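Local coordinates for protein alpha-1,4-endofucoidanase (Mariniflexile fucanivorans, PDB 6DLH) that hydrolyses alpha-1,4-linked fucoidan from within the chain, as a family 107 glycoside hydrolase with a retaining mechanism, and binds calcium ions, at residues Arg249-Phe254 against Phe269-Gly274; His294-Ala299 against Tyr309-Asp314. All blocks are in the same frame, centred on the assembly; numbering follows the deposited sequence.

Contact 1: residues Arg249-Phe254 against Phe269-Gly274; sequences RIYQAF and FNNSVG
Y251 carries its CG beside the backbone N, anti to the carbonyl carbon (chi1 -69°). F269 and N271 turn their CG atoms the same way. These rotations set the CD1 edge of Y251 on the F269 ring and its OH against the N271 amide. The contact belongs to a beta-alpha-beta crossover of the catalytic domain, whose parallel sheet is consistent with the (beta/alpha)-barrel-like fold of GH29 fucosidases. Helix 249-259 lies in the connection between the neighbouring parallel strands 222-226 and 266-269, and here it packs on the end of the second strand and the loop that follows. The two rings form a T-shaped pair. The edge of Y251 meets the face of F269, with the planes at 75° and the centroids 4.9 Å apart. Y251 CD1 sits over the centre of the F269 ring and comes within 3.6 Å of F269 CD2. F254, one helical turn on, adds a second touch. Its CB reaches the rim of the same ring, 4.0 Å from F269 CE2 and near the ring plane. F225 of strand 222-226 also packs against F269, and M232 touches both Y251 and F269. At the far end of the tyrosine the contact turns polar. Y251 OH donates to N271 OD1 at 2.8 Å, reaching it from a position tilted 33° off the amide plane. This bond gives both buried groups a partner and limits how the amide can turn. A phenylalanine in place of Y251 would keep the ring but would probably leave N271 OD1 without its donor and the amide freer to turn. Just beyond the strand the loop makes a bond of its own. N270 OD1 accepts from S272 N at 2.9 Å and closes an Asx turn, with the donor above the carbonyl plane.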
# COMPACT_ATOMS: atom_id res chain seq x y z
N ARG A 249 20.71 -19.41 -9.66
CA ARG A 249 21.54 -18.53 -8.85
C ARG A 249 20.74 -17.28 -8.47
O ARG A 249 20.83 -16.81 -7.34
CB ARG A 249 22.86 -18.18 -9.55
CG ARG A 249 23.91 -19.28 -9.50
CD ARG A 249 24.41 -19.58 -8.10
NE ARG A 249 25.43 -20.62 -8.08
CZ ARG A 249 25.87 -21.22 -6.98
NH1 ARG A 249 26.79 -22.17 -7.06
NH2 ARG A 249 25.40 -20.88 -5.79
N ILE A 250 19.98 -16.76 -9.44
CA ILE A 250 19.09 -15.63 -9.21
C ILE A 250 18.03 -16.02 -8.19
O ILE A 250 17.75 -15.25 -7.27
CB ILE A 250 18.48 -15.12 -10.53
CG1 ILE A 250 19.55 -14.94 -11.62
CG2 ILE A 250 17.69 -13.84 -10.29
CD1 ILE A 250 19.03 -14.46 -12.95
N TYR A 251 17.47 -17.23 -8.33
CA TYR A 251 16.49 -17.74 -7.38
C TYR A 251 17.09 -17.71 -5.98
O TYR A 251 16.41 -17.33 -5.02
CB TYR A 251 15.98 -19.12 -7.80
CG TYR A 251 15.11 -19.10 -9.03
CD1 TYR A 251 13.76 -18.79 -8.96
CD2 TYR A 251 15.65 -19.36 -10.28
CE1 TYR A 251 12.96 -18.75 -10.10
CE2 TYR A 251 14.87 -19.32 -11.43
CZ TYR A 251 13.52 -19.02 -11.34
OH TYR A 251 12.77 -18.98 -12.48
N GLN A 252 18.38 -18.06 -5.89
CA GLN A 252 19.13 -18.10 -4.64
C GLN A 252 19.33 -16.69 -4.10
O GLN A 252 19.13 -16.45 -2.91
CB GLN A 252 20.49 -18.77 -4.85
CG GLN A 252 21.21 -19.07 -3.55
CD GLN A 252 22.50 -19.82 -3.76
OE1 GLN A 252 23.18 -19.66 -4.78
NE2 GLN A 252 22.86 -20.65 -2.79
N ALA A 253 19.71 -15.77 -4.99
CA ALA A 253 20.02 -14.40 -4.59
C ALA A 253 18.81 -13.80 -3.87
O ALA A 253 18.95 -13.22 -2.79
CB ALA A 253 20.43 -13.59 -5.79
N PHE A 254 17.63 -14.01 -4.45
CA PHE A 254 16.38 -13.45 -3.96
C PHE A 254 16.01 -14.09 -2.63
O PHE A 254 15.71 -13.38 -1.66
CB PHE A 254 15.30 -13.55 -5.04
CG PHE A 254 15.34 -12.46 -6.07
CD1 PHE A 254 16.48 -12.22 -6.82
CD2 PHE A 254 14.21 -11.68 -6.32
CE1 PHE A 254 16.50 -11.22 -7.79
CE2 PHE A 254 14.24 -10.67 -7.28
CZ PHE A 254 15.38 -10.44 -8.01
N PHE A 269 8.07 -18.36 -6.10
CA PHE A 269 8.35 -17.75 -7.39
C PHE A 269 7.28 -18.16 -8.39
O PHE A 269 6.90 -19.33 -8.45
CB PHE A 269 9.73 -18.20 -7.89
CG PHE A 269 10.88 -17.77 -7.02
CD1 PHE A 269 11.30 -18.54 -5.95
CD2 PHE A 269 11.54 -16.57 -7.26
CE1 PHE A 269 12.36 -18.14 -5.15
CE2 PHE A 269 12.60 -16.16 -6.46
CZ PHE A 269 13.00 -16.95 -5.41
N ASN A 270 6.80 -17.20 -9.18
CA ASN A 270 5.85 -17.51 -10.24
C ASN A 270 6.60 -18.01 -11.47
O ASN A 270 7.11 -17.21 -12.26
CB ASN A 270 4.99 -16.31 -10.62
CG ASN A 270 3.91 -16.66 -11.62
OD1 ASN A 270 3.75 -17.83 -11.99
ND2 ASN A 270 3.16 -15.67 -12.07
N ASN A 271 6.63 -19.34 -11.64
CA ASN A 271 7.20 -19.97 -12.82
C ASN A 271 6.08 -20.57 -13.68
O ASN A 271 6.28 -21.60 -14.34
CB ASN A 271 8.27 -21.00 -12.46
CG ASN A 271 9.50 -20.41 -11.80
OD1 ASN A 271 10.03 -19.40 -12.25
ND2 ASN A 271 9.94 -21.02 -10.71
N SER A 272 4.92 -19.91 -13.69
CA SER A 272 3.79 -20.25 -14.54
C SER A 272 2.93 -21.35 -13.92
O SER A 272 3.34 -22.05 -12.99
CB SER A 272 4.21 -20.61 -15.95
OG SER A 272 4.77 -19.47 -16.59
N VAL A 273 1.71 -21.49 -14.45
CA VAL A 273 0.76 -22.51 -14.04
C VAL A 273 1.31 -23.88 -14.42
O VAL A 273 2.09 -24.01 -15.36
CB VAL A 273 -0.63 -22.24 -14.65
CG1 VAL A 273 -0.66 -22.45 -16.16
CG2 VAL A 273 -1.72 -23.05 -13.96
N GLY A 274 0.90 -24.92 -13.67
CA GLY A 274 1.28 -26.29 -13.99
C GLY A 274 0.42 -26.88 -15.10
O GLY A 274 0.14 -26.23 -16.10

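Contact 2: residues His294-Ala299 against Tyr309-Asp314; sequences HPFGGA and YTYNHD
The long loop between strand 266-269 and helix 307-321 docks here on that helix, in the catalytic domain. The fastening is a side-chain amide pairing with the backbone. N312 meets both polar backbone atoms of F296. Its OD1 accepts from F296 N at 2.8 Å, on a lone pair in the carbonyl plane, although the bond is bent (142°). Its ND2 donates to F296 O at 3.2 Å, and this bond is nearly straight (176°). With CG beside its own backbone N (chi1 -74°), the amide leaves the side of the helix and reaches the loop. N312 ND2 also donates to M302 O, so three bonds hold the amide and fix its rotation. P295 CB lies 3.3 Å from N312 OD1. The F296 ring supplies the apolar half. Y311 CB stands over one face in a CH-pi contact, 4.1 Å from the F296 ring centroid. N312 OD1 lies at the edge of the F296 ring instead, near its plane. On the loop side, H294 ND1 donates to P295 O at 3.0 Å, on a lone pair in the carbonyl plane.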
# COMPACT_ATOMS: atom_id res chain seq x y z
N HIS A 294 -0.45 -19.52 -9.34
CA HIS A 294 -1.23 -18.74 -10.29
C HIS A 294 -2.30 -19.65 -10.90
O HIS A 294 -2.03 -20.80 -11.23
CB HIS A 294 -0.27 -18.19 -11.34
CG HIS A 294 -0.82 -17.14 -12.24
ND1 HIS A 294 -1.57 -17.45 -13.37
CD2 HIS A 294 -0.66 -15.79 -12.25
CE1 HIS A 294 -1.88 -16.34 -14.01
NE2 HIS A 294 -1.34 -15.31 -13.34
N PRO A 295 -3.56 -19.18 -11.07
CA PRO A 295 -4.60 -20.01 -11.69
C PRO A 295 -4.39 -20.23 -13.19
O PRO A 295 -3.66 -19.50 -13.84
CB PRO A 295 -5.90 -19.23 -11.42
CG PRO A 295 -5.46 -17.80 -11.19
CD PRO A 295 -4.06 -17.88 -10.61
N PHE A 296 -5.05 -21.26 -13.72
CA PHE A 296 -5.13 -21.46 -15.16
C PHE A 296 -5.96 -20.33 -15.77
O PHE A 296 -6.83 -19.76 -15.12
CB PHE A 296 -5.79 -22.80 -15.46
CG PHE A 296 -4.99 -24.01 -15.06
CD1 PHE A 296 -4.13 -24.62 -15.97
CD2 PHE A 296 -5.11 -24.56 -13.79
CE1 PHE A 296 -3.41 -25.75 -15.61
CE2 PHE A 296 -4.38 -25.69 -13.43
CZ PHE A 296 -3.53 -26.27 -14.33
N GLY A 297 -5.68 -20.04 -17.05
CA GLY A 297 -6.38 -18.97 -17.76
C GLY A 297 -5.58 -17.67 -17.71
O GLY A 297 -4.71 -17.50 -16.87
N GLY A 298 -5.88 -16.76 -18.63
CA GLY A 298 -5.06 -15.56 -18.71
C GLY A 298 -5.58 -14.45 -17.81
O GLY A 298 -5.84 -14.66 -16.62
N ALA A 299 -5.72 -13.27 -18.41
CA ALA A 299 -6.40 -12.16 -17.78
C ALA A 299 -7.89 -12.49 -17.73
O ALA A 299 -8.36 -13.40 -18.42
CB ALA A 299 -6.14 -10.90 -18.58
N TYR A 309 -13.12 -23.33 -15.07
CA TYR A 309 -13.76 -23.71 -13.81
C TYR A 309 -13.22 -25.08 -13.36
O TYR A 309 -12.84 -25.25 -12.20
CB TYR A 309 -15.29 -23.69 -13.91
CG TYR A 309 -15.95 -23.89 -12.56
CD1 TYR A 309 -15.95 -25.13 -11.94
CD2 TYR A 309 -16.49 -22.82 -11.87
CE1 TYR A 309 -16.49 -25.32 -10.68
CE2 TYR A 309 -17.05 -22.99 -10.61
CZ TYR A 309 -17.05 -24.24 -10.02
OH TYR A 309 -17.57 -24.42 -8.77
N THR A 310 -13.20 -26.04 -14.28
CA THR A 310 -12.73 -27.39 -13.99
C THR A 310 -11.26 -27.37 -13.61
O THR A 310 -10.87 -27.98 -12.62
CB THR A 310 -12.90 -28.29 -15.22
OG1 THR A 310 -14.29 -28.43 -15.46
CG2 THR A 310 -12.25 -29.65 -15.06
N TYR A 311 -10.43 -26.69 -14.43
CA TYR A 311 -8.99 -26.69 -14.22
C TYR A 311 -8.66 -26.11 -12.85
O TYR A 311 -7.82 -26.65 -12.13
CB TYR A 311 -8.26 -25.89 -15.30
CG TYR A 311 -8.46 -26.33 -16.74
CD1 TYR A 311 -8.80 -27.63 -17.06
CD2 TYR A 311 -8.27 -25.43 -17.78
CE1 TYR A 311 -8.98 -28.02 -18.37
CE2 TYR A 311 -8.44 -25.81 -19.10
CZ TYR A 311 -8.79 -27.11 -19.40
OH TYR A 311 -8.98 -27.49 -20.69
N ASN A 312 -9.31 -25.00 -12.50
CA ASN A 312 -8.98 -24.29 -11.28
C ASN A 312 -9.56 -25.00 -10.06
O ASN A 312 -8.93 -24.99 -9.00
CB ASN A 312 -9.35 -22.80 -11.36
CG ASN A 312 -8.38 -22.06 -12.25
OD1 ASN A 312 -7.16 -22.21 -12.09
ND2 ASN A 312 -8.89 -21.29 -13.20
N HIS A 313 -10.75 -25.61 -10.21
CA HIS A 313 -11.36 -26.33 -9.10
C HIS A 313 -10.59 -27.62 -8.83
O HIS A 313 -10.45 -28.02 -7.67
CB HIS A 313 -12.87 -26.56 -9.28
CG HIS A 313 -13.46 -27.12 -8.03
ND1 HIS A 313 -13.70 -28.47 -7.85
CD2 HIS A 313 -13.79 -26.52 -6.86
CE1 HIS A 313 -14.18 -28.68 -6.64
NE2 HIS A 313 -14.23 -27.49 -6.01
N ASP A 314 -10.09 -28.27 -9.89
CA ASP A 314 -9.23 -29.44 -9.75
C ASP A 314 -7.93 -29.09 -9.03
O ASP A 314 -7.35 -29.94 -8.37
CB ASP A 314 -8.94 -30.13 -11.09
CG ASP A 314 -10.16 -30.86 -11.64
OD1 ASP A 314 -11.12 -31.04 -10.87
OD2 ASP A 314 -10.13 -31.22 -12.84

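In the fold
Both contacts are buried, but Y311 at the margin of contact 2 is partly exposed. Contact 1 joins a crossover helix to the end of a sheet strand, and its chemistry is mainly aromatic with one side-chain hydrogen bond. Contact 2 pairs a side-chain amide with the backbone and adds a CH-pi contact. The same loop runs through both: its start lies in contact 1, and further on contact 2 ties it to helix 307-321. The two follow in series along the chain, with centres about 20 Å apart. They also touch: V273 CG2 packs 3.5 Å from F296 CD1, and N270 ND2 lies 3.8 Å from H294 CD2.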